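Local coordinates for regulatory protein BlaR1 (Bacillus licheniformis, PDB 1NRF) that probably senses beta-lactam antibiotics at the cell surface through acylation of its extracellular C-terminal domain, the part given here, and relays the signal to the cytoplasm, at residues F116-L119 / D120-I123; F142-P145 / A146-W149. All coordinates share one frame; numbering follows the deposited sequence. Where two conformers were deposited one is given.

Interaction 1 of 2, residues F116-L119 / D120-I123; sequences FQKL and DRQI
Arg121 folds back along Gln117, one helical turn earlier, and the two side chains run side by side in the same direction. The amide and guanidinium planes lie within 14° of each other. CB of Gln117 lies over one guanidinium face, towards its rim, while at the edge Lys118 CG comes 3.7 Å from Arg121 NH1. The arginine reaches this place because its CG sits beside the backbone N (chi1 -70°) and the chain then runs straight to NE, which also brings Arg121 CD within 3.3 Å of Gln117 O. That carbonyl accepts Arg121 N at 2.9 Å. Lys118 bends at chi3 and leads its charge elsewhere, NZ staying 6.9 Å from Arg121 NH1 and making a long, weak ion pair with Asp89.

A quarter-turn round the helix the contact is polar but buried. Phe116 O takes Asp120 N at 2.7 Å; Asp120 OD1 is close to the same carbonyl, acceptor against acceptor, and finds its partner in Ser69 OG, while OD2 bonds Tyr148 OH. Two hydroxyls thus fix the carboxylate's rotation. Further along, Ile123 CG1 rests 3.5 Å from Leu119 O.

Outward from this turn, Phe116, Leu119 and Ile123 press on helix 66-76, with Phe116 also touching helix 104-110. The pattern is that of an amphipathic helix: i to i+4 bonds, an outer strip of long polar chains, an inner strip packed in the all-helical part of the penicillin-recognising serine enzyme fold, close to the presumed acylation site at Ser63.

Interaction 2 of 2, residues F142-P145 / A146-W149; sequences FSVP and ADYW
The rings of Phe142 and Tyr148 form an offset stack, planes 19° apart and centroids 4.6 Å from each other. Phe142 CE1 lies over one face of the tyrosine, near its rim, with Tyr148 CD1 3.6 Å away. In return Tyr148 CB stands over the phenylalanine face as a CH-pi contact, 4.2 Å from the ring centroid. The other tyrosine face is met by Trp149 CD1, less surely, since Trp149 has two modelled conformers. Near the plane of the tyrosine ring two carbonyls meet its edge: Val144 O beside CD1, and Pro145 O 3.2 Å from Tyr148 CE1.

Tyr148 CG is wedged between its own backbone N and carbonyl carbon (chi1 57°), which swings the ring back over the preceding turn. In that turn, a type I-like reversal centred on Pro145 and Ala146, Val144 O is gripped twice: by Asp147 N at 3.0 Å, well above the carbonyl plane, and by Tyr148 N at 3.1 Å, almost in line with the C=O. The loop joins helices 125-134 and 158-170 of the sensor domain, and Trp149, about 5 Å from Ser63 between side chains, probably matches the tryptophan that borders the active-site lysine, carboxylated in those enzymes, of class D beta-lactamases; Lys66 carries no carboxylate in this structure.

On the outer side Val144 CG2 runs alongside the carboxylate of Asp147, 3.4 Å from its OD2. Ser143 OG bonds Asp151, and the tyrosine hydroxyl ends at Asp120. A water between Pro145 O and Trp149 NE1 is doubtful, because the tryptophan has a second conformer.

Helix 113-123, which holds interaction 1, and the loop of interaction 2 lie against each other, with centres 11 Å apart. The join is a probable hydrogen bond of 2.6 Å between Asp120 OD2 and Tyr148 OH, so the buried acid of one contact holds the far end of the central ring of the other. Nearer the surface, Ala146 packs on Gln117 and Arg121. Both contacts are partly buried, but differently built: residues 116-123 rely on regular helical bonds and an outer layer of long polar and charged chains, residues 142-149 on stacked aromatics and one doubly bonded carbonyl. Phe116 and Trp149 bring both close to Ser63.

Interaction 1 of 2, residues F116-L119 / D120-I123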
loop_
_atom_site.group_PDB
_atom_site.type_symbol
_atom_site.label_atom_id
_atom_site.label_comp_id
_atom_site.label_asym_id
_atom_site.label_seq_id
_atom_site.Cartn_x
_atom_site.Cartn_y
_atom_site.Cartn_z
ATOM N N PHE A 116 7.509 -8.892 -8.549
ATOM C CA PHE A 116 6.961 -9.462 -7.326
ATOM C C PHE A 116 6.228 -10.764 -7.608
ATOM O O PHE A 116 6.200 -11.664 -6.767
ATOM C CB PHE A 116 6.043 -8.445 -6.630
ATOM C CG PHE A 116 6.758 -7.184 -6.217
ATOM C CD1 PHE A 116 6.949 -6.141 -7.129
ATOM C CD2 PHE A 116 7.336 -7.079 -4.951
ATOM C CE1 PHE A 116 7.715 -5.020 -6.785
ATOM C CE2 PHE A 116 8.101 -5.965 -4.599
ATOM C CZ PHE A 116 8.292 -4.934 -5.518
ATOM N N GLN A 117 5.653 -10.870 -8.801
ATOM C CA GLN A 117 4.944 -12.080 -9.203
ATOM C C GLN A 117 5.909 -13.264 -9.247
ATOM O O GLN A 117 5.642 -14.323 -8.676
ATOM C CB GLN A 117 4.312 -11.880 -10.579
ATOM C CG GLN A 117 2.795 -11.840 -10.569
ATOM C CD GLN A 117 2.221 -11.385 -11.899
ATOM O OE1 GLN A 117 1.041 -11.593 -12.183
ATOM N NE2 GLN A 117 3.052 -10.748 -12.715
ATOM N N LYS A 118 7.034 -13.086 -9.928
ATOM C CA LYS A 118 8.008 -14.156 -10.024
ATOM C C LYS A 118 8.639 -14.359 -8.655
ATOM O O LYS A 118 9.317 -15.357 -8.408
ATOM C CB LYS A 118 9.071 -13.821 -11.080
ATOM C CG LYS A 118 8.483 -13.604 -12.493
ATOM C CD LYS A 118 9.471 -13.932 -13.635
ATOM C CE LYS A 118 10.672 -12.988 -13.697
ATOM N NZ LYS A 118 11.573 -13.274 -14.865
ATOM N N LEU A 119 8.389 -13.406 -7.763
ATOM C CA LEU A 119 8.909 -13.456 -6.401
ATOM C C LEU A 119 7.942 -14.295 -5.569
ATOM O O LEU A 119 8.358 -15.087 -4.725
ATOM C CB LEU A 119 9.000 -12.034 -5.838
ATOM C CG LEU A 119 10.213 -11.596 -5.008
ATOM C CD1 LEU A 119 11.505 -11.985 -5.703
ATOM C CD2 LEU A 119 10.150 -10.088 -4.803
ATOM N N ASP A 120 6.647 -14.121 -5.831
ATOM C CA ASP A 120 5.592 -14.851 -5.127
ATOM C C ASP A 120 5.544 -16.318 -5.556
ATOM O O ASP A 120 5.184 -17.192 -4.768
ATOM C CB ASP A 120 4.220 -14.198 -5.390
ATOM C CG ASP A 120 3.965 -12.965 -4.515
ATOM O OD1 ASP A 120 4.900 -12.506 -3.822
ATOM O OD2 ASP A 120 2.822 -12.450 -4.525
ATOM N N ARG A 121 5.904 -16.575 -6.810
ATOM C CA ARG A 121 5.908 -17.933 -7.351
ATOM C C ARG A 121 7.047 -18.772 -6.783
ATOM O O ARG A 121 6.933 -19.995 -6.678
ATOM C CB ARG A 121 6.011 -17.889 -8.880
ATOM C CG ARG A 121 4.760 -17.354 -9.575
ATOM C CD ARG A 121 5.097 -16.671 -10.893
ATOM N NE ARG A 121 3.905 -16.264 -11.639
ATOM C CZ ARG A 121 3.928 -15.449 -12.690
ATOM N NH1 ARG A 121 5.080 -14.945 -13.113
ATOM N NH2 ARG A 121 2.805 -15.157 -13.335
ATOM N N GLN A 122 8.143 -18.115 -6.411
ATOM C CA GLN A 122 9.288 -18.822 -5.861
ATOM C C GLN A 122 8.945 -19.302 -4.450
ATOM O O GLN A 122 9.395 -20.365 -4.010
ATOM C CB GLN A 122 10.519 -17.903 -5.831
ATOM C CG GLN A 122 11.855 -18.644 -5.739
ATOM C CD GLN A 122 13.082 -17.724 -5.840
ATOM O OE1 GLN A 122 13.141 -16.826 -6.692
ATOM N NE2 GLN A 122 14.071 -17.961 -4.979
ATOM N N ILE A 123 8.126 -18.525 -3.749
ATOM C CA ILE A 123 7.734 -18.872 -2.391
ATOM C C ILE A 123 6.647 -19.950 -2.356
ATOM O O ILE A 123 6.642 -20.801 -1.468
ATOM C CB ILE A 123 7.277 -17.609 -1.625
ATOM C CG1 ILE A 123 8.451 -16.633 -1.535
ATOM C CG2 ILE A 123 6.794 -17.969 -0.225
ATOM C CD1 ILE A 123 8.121 -15.326 -0.854
#

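Interaction 2 of 2, residues F142-P145 / A146-W149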
loop_
_atom_site.group_PDB
_atom_site.type_symbol
_atom_site.label_atom_id
_atom_site.label_comp_id
_atom_site.label_asym_id
_atom_site.label_seq_id
_atom_site.Cartn_x
_atom_site.Cartn_y
_atom_site.Cartn_z
ATOM N N PHE A 142 -7.141 -16.192 -0.962
ATOM C CA PHE A 142 -6.110 -16.400 -1.988
ATOM C C PHE A 142 -6.597 -17.281 -3.173
ATOM O O PHE A 142 -7.275 -18.286 -2.972
ATOM C CB PHE A 142 -4.894 -17.033 -1.280
ATOM C CG PHE A 142 -3.764 -17.428 -2.189
ATOM C CD1 PHE A 142 -2.507 -16.860 -2.024
ATOM C CD2 PHE A 142 -3.930 -18.419 -3.160
ATOM C CE1 PHE A 142 -1.423 -17.276 -2.811
ATOM C CE2 PHE A 142 -2.860 -18.840 -3.948
ATOM C CZ PHE A 142 -1.603 -18.268 -3.772
ATOM N N SER A 143 -6.245 -16.899 -4.401
ATOM C CA SER A 143 -6.640 -17.666 -5.588
ATOM C C SER A 143 -5.434 -18.428 -6.129
ATOM O O SER A 143 -5.265 -19.618 -5.863
ATOM C CB SER A 143 -7.188 -16.734 -6.676
ATOM O OG SER A 143 -6.196 -15.828 -7.132
ATOM N N VAL A 144 -4.599 -17.729 -6.891
ATOM C CA VAL A 144 -3.388 -18.307 -7.456
ATOM C C VAL A 144 -2.240 -17.322 -7.204
ATOM O O VAL A 144 -2.426 -16.096 -7.243
ATOM C CB VAL A 144 -3.543 -18.589 -8.973
ATOM C CG1 VAL A 144 -4.707 -19.547 -9.199
ATOM C CG2 VAL A 144 -3.757 -17.287 -9.741
ATOM N N PRO A 145 -1.040 -17.848 -6.931
ATOM C CA PRO A 145 0.138 -17.020 -6.662
ATOM C C PRO A 145 0.349 -15.827 -7.573
ATOM O O PRO A 145 0.850 -14.789 -7.139
ATOM C CB PRO A 145 1.301 -18.022 -6.721
ATOM C CG PRO A 145 0.731 -19.215 -7.446
ATOM C CD PRO A 145 -0.679 -19.275 -6.969
ATOM N N ALA A 146 -0.055 -15.961 -8.827
ATOM C CA ALA A 146 0.138 -14.895 -9.795
ATOM C C ALA A 146 -0.728 -13.651 -9.626
ATOM O O ALA A 146 -0.292 -12.556 -9.976
ATOM C CB ALA A 146 -0.029 -15.449 -11.204
ATOM N N ASP A 147 -1.934 -13.789 -9.085
ATOM C CA ASP A 147 -2.793 -12.609 -8.970
ATOM C C ASP A 147 -3.764 -12.471 -7.796
ATOM O O ASP A 147 -4.685 -11.661 -7.863
ATOM C CB ASP A 147 -3.579 -12.441 -10.281
ATOM C CG ASP A 147 -3.616 -13.715 -11.117
ATOM O OD1 ASP A 147 -2.558 -14.102 -11.659
ATOM O OD2 ASP A 147 -4.698 -14.329 -11.236
ATOM N N TYR A 148 -3.558 -13.233 -6.726
ATOM C CA TYR A 148 -4.450 -13.179 -5.563
ATOM C C TYR A 148 -4.666 -11.777 -5.011
ATOM O O TYR A 148 -5.714 -11.483 -4.433
ATOM C CB TYR A 148 -3.921 -14.067 -4.428
ATOM C CG TYR A 148 -2.514 -13.747 -3.945
ATOM C CD1 TYR A 148 -1.396 -14.191 -4.645
ATOM C CD2 TYR A 148 -2.306 -13.041 -2.758
ATOM C CE1 TYR A 148 -0.104 -13.947 -4.174
ATOM C CE2 TYR A 148 -1.027 -12.790 -2.277
ATOM C CZ TYR A 148 0.072 -13.245 -2.987
ATOM O OH TYR A 148 1.346 -12.994 -2.515
ATOM N N TRP A 149 -3.664 -10.926 -5.203
ATOM C CA TRP A 149 -3.692 -9.554 -4.720
ATOM C C TRP A 149 -4.223 -8.573 -5.759
ATOM O O TRP A 149 -4.185 -7.355 -5.553
ATOM C CB TRP A 149 -2.281 -9.142 -4.294
ATOM C CG TRP A 149 -1.262 -9.502 -5.309
ATOM C CD1 TRP A 149 -0.669 -10.718 -5.478
ATOM C CD2 TRP A 149 -0.775 -8.667 -6.362
ATOM N NE1 TRP A 149 0.156 -10.697 -6.576
ATOM C CE2 TRP A 149 0.111 -9.450 -7.139
ATOM C CE3 TRP A 149 -1.003 -7.331 -6.728
ATOM C CZ2 TRP A 149 0.773 -8.943 -8.262
ATOM C CZ3 TRP A 149 -0.347 -6.824 -7.844
ATOM C CH2 TRP A 149 0.532 -7.631 -8.599
HETATM O O HOH W 1 2.474 -12.460 -7.190
#